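Local structure of GDP-6-deoxy-D-mannose reductase (Pseudomonas aeruginosa, 6X3B) at residues L174-F179 / L233-H238. The protein probably reduces GDP-4-dehydro-6-deoxy-D-mannose to GDP-D-rhamnose with NADPH as hydride donor, a step towards the O-antigen of bacterial lipopolysaccharide. Residues are numbered along the deposited sequence; the frame is centred on the assembly and turned at random.
With NDP (NADPH dihydro-nicotinamide-adenine-dinucleotide phosphate), chain E.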
# COMPACT_ATOMS: atom_id res chain seq x y z
N LEU A 174 -10.82 10.92 -2.49
CA LEU A 174 -9.83 11.46 -3.41
C LEU A 174 -8.45 11.34 -2.77
O LEU A 174 -8.31 11.42 -1.54
CB LEU A 174 -10.12 12.93 -3.71
CG LEU A 174 -11.57 13.26 -4.07
CD1 LEU A 174 -11.80 14.76 -3.86
CD2 LEU A 174 -11.82 12.88 -5.53
N VAL A 175 -7.44 11.16 -3.61
CA VAL A 175 -6.06 11.08 -3.17
C VAL A 175 -5.26 12.14 -3.91
O VAL A 175 -5.33 12.23 -5.15
CB VAL A 175 -5.47 9.68 -3.38
CG1 VAL A 175 -3.97 9.72 -3.18
CG2 VAL A 175 -6.09 8.70 -2.41
N ALA A 176 -4.50 12.92 -3.17
CA ALA A 176 -3.55 13.86 -3.75
C ALA A 176 -2.14 13.41 -3.42
O ALA A 176 -1.87 13.02 -2.28
CB ALA A 176 -3.78 15.27 -3.21
N ARG A 177 -1.24 13.48 -4.41
CA ARG A 177 0.20 13.21 -4.23
C ARG A 177 0.97 14.50 -4.46
O ARG A 177 1.40 14.78 -5.59
CB ARG A 177 0.70 12.10 -5.16
CG ARG A 177 0.11 10.73 -4.84
CD ARG A 177 0.45 9.68 -5.92
NE ARG A 177 0.02 8.36 -5.49
CZ ARG A 177 0.03 7.29 -6.29
NH1 ARG A 177 0.43 7.42 -7.55
NH2 ARG A 177 -0.35 6.10 -5.83
N PRO A 178 1.14 15.34 -3.45
CA PRO A 178 1.88 16.59 -3.66
C PRO A 178 3.37 16.33 -3.73
O PRO A 178 3.90 15.46 -3.04
CB PRO A 178 1.53 17.42 -2.42
CG PRO A 178 1.28 16.35 -1.35
CD PRO A 178 0.60 15.23 -2.09
N PHE A 179 4.04 17.09 -4.59
CA PHE A 179 5.49 17.00 -4.65
C PHE A 179 6.06 18.07 -3.71
O PHE A 179 5.45 18.36 -2.67
CB PHE A 179 5.95 17.11 -6.11
CG PHE A 179 5.67 15.84 -6.93
CD1 PHE A 179 4.37 15.34 -7.02
CD2 PHE A 179 6.69 15.14 -7.56
CE1 PHE A 179 4.09 14.17 -7.76
CE2 PHE A 179 6.43 13.99 -8.30
CZ PHE A 179 5.12 13.50 -8.39
N LEU A 233 -8.39 22.25 -2.36
CA LEU A 233 -9.76 22.76 -2.33
C LEU A 233 -10.46 22.54 -3.67
O LEU A 233 -11.67 22.26 -3.71
CB LEU A 233 -9.76 24.24 -1.96
CG LEU A 233 -9.27 24.54 -0.53
CD1 LEU A 233 -9.26 26.06 -0.29
CD2 LEU A 233 -10.12 23.83 0.54
N ARG A 234 -9.73 22.68 -4.78
CA ARG A 234 -10.35 22.42 -6.09
C ARG A 234 -10.62 20.93 -6.29
O ARG A 234 -11.59 20.56 -6.97
CB ARG A 234 -9.46 22.96 -7.20
CG ARG A 234 -9.29 24.47 -7.14
CD ARG A 234 -8.81 25.03 -8.45
NE ARG A 234 -9.90 25.13 -9.39
CZ ARG A 234 -10.70 26.19 -9.49
NH1 ARG A 234 -10.51 27.24 -8.71
NH2 ARG A 234 -11.69 26.18 -10.38
N LEU A 235 -9.80 20.07 -5.68
CA LEU A 235 -10.10 18.65 -5.69
C LEU A 235 -11.39 18.36 -4.94
O LEU A 235 -12.23 17.57 -5.41
CB LEU A 235 -8.93 17.86 -5.11
CG LEU A 235 -7.78 17.64 -6.08
CD1 LEU A 235 -6.57 17.02 -5.37
CD2 LEU A 235 -8.25 16.78 -7.24
N LEU A 236 -11.57 18.96 -3.75
CA LEU A 236 -12.83 18.81 -3.02
C LEU A 236 -14.00 19.24 -3.89
O LEU A 236 -15.07 18.61 -3.85
CB LEU A 236 -12.83 19.65 -1.75
CG LEU A 236 -11.82 19.30 -0.65
CD1 LEU A 236 -12.05 20.22 0.55
CD2 LEU A 236 -11.99 17.85 -0.22
N SER A 237 -13.83 20.32 -4.65
CA SER A 237 -14.94 20.81 -5.47
C SER A 237 -15.16 19.97 -6.72
O SER A 237 -16.31 19.83 -7.16
CB SER A 237 -14.71 22.26 -5.89
OG SER A 237 -14.78 23.13 -4.78
N HIS A 238 -14.10 19.42 -7.32
CA HIS A 238 -14.20 18.92 -8.69
C HIS A 238 -13.61 17.53 -8.92
O HIS A 238 -13.83 16.97 -10.00
CB HIS A 238 -13.52 19.89 -9.67
CG HIS A 238 -14.00 21.31 -9.57
ND1 HIS A 238 -15.32 21.67 -9.79
CD2 HIS A 238 -13.33 22.46 -9.30
CE1 HIS A 238 -15.44 22.98 -9.65
NE2 HIS A 238 -14.25 23.49 -9.35
PA NDP E . 3.63 18.41 9.90
O1A NDP E . 4.52 17.33 10.42
O2A NDP E . 4.14 19.81 9.88
O5B NDP E . 2.23 18.37 10.68
C5B NDP E . 1.70 17.10 11.11
C4B NDP E . 0.39 17.32 11.83
O4B NDP E . -0.16 16.05 12.23
C3B NDP E . 0.47 18.18 13.10
O3B NDP E . -0.64 19.07 13.18
C2B NDP E . 0.44 17.13 14.21
O2B NDP E . -0.13 17.68 15.40
C1B NDP E . -0.49 16.09 13.60
N9A NDP E . -0.34 14.76 14.17
C8A NDP E . 0.79 13.99 14.17
N7A NDP E . 0.63 12.83 14.76
C5A NDP E . -0.69 12.85 15.19
C6A NDP E . -1.47 11.91 15.89
N6A NDP E . -0.98 10.74 16.28
N1A NDP E . -2.76 12.23 16.16
C2A NDP E . -3.21 13.42 15.75
N3A NDP E . -2.57 14.38 15.08
C4A NDP E . -1.30 14.03 14.83
O3 NDP E . 3.16 18.03 8.42
PN NDP E . 3.06 18.93 7.09
O1N NDP E . 2.04 19.99 7.32
O2N NDP E . 4.43 19.33 6.69
O5D NDP E . 2.49 17.86 6.04
C5D NDP E . 1.06 17.80 5.82
C4D NDP E . 0.74 16.61 4.95
O4D NDP E . 1.41 16.77 3.67
C3D NDP E . 1.20 15.25 5.50
O3D NDP E . 0.25 14.23 5.22
C2D NDP E . 2.52 15.03 4.76
O2D NDP E . 2.87 13.66 4.65
C1D NDP E . 2.21 15.65 3.40
N1N NDP E . 3.45 16.10 2.69
C2N NDP E . 4.13 17.21 3.11
C3N NDP E . 5.17 17.73 2.38
C7N NDP E . 6.01 18.77 3.02
O7N NDP E . 7.01 19.20 2.42
N7N NDP E . 5.67 19.21 4.22
C4N NDP E . 5.38 17.23 0.99
C5N NDP E . 4.63 16.01 0.68
C6N NDP E . 3.92 15.41 1.60
P2B NDP E . 0.95 17.69 16.61
O1X NDP E . 0.22 18.28 17.79
O2X NDP E . 1.36 16.26 16.85
O3X NDP E . 2.11 18.55 16.16
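The carbonyl oxygen of L235 is approached by two quite different groups: H238 N gives it a long, weak hydrogen bond, while L174 presses a methyl on it from the neighbouring strand, CD1 lying 3.2 Å from L235 O. This is helix-on-sheet packing in a Rossmann fold, with helix segment 233-238 running nearly antiparallel (154°) to strand segment 174-178, their axes 9.7 Å apart at closest approach. Leucine suits position 174 because its branched end bridges this gap; chi1 of -47° sets CG anti to the carbonyl carbon, and CD1 then reaches the backbone of L235 and L236. Two residues on, the small A176 leaves room for a helix side chain to approach the strand: its CB meets CD1 of L235 at 3.9 Å. L121 and I123 of strand 119-123 and Y245 of strand 244-247 extend this apolar layer. R177, on the opposite face of the strand, is tied by a salt bridge to E159 and a hydrogen bond to Y129. The strand's C-terminal end forms part of the cofactor pocket, where the compact ring of P178 packs against the dihydronicotinamide, CG being 3.9 Å from NADPH C5N.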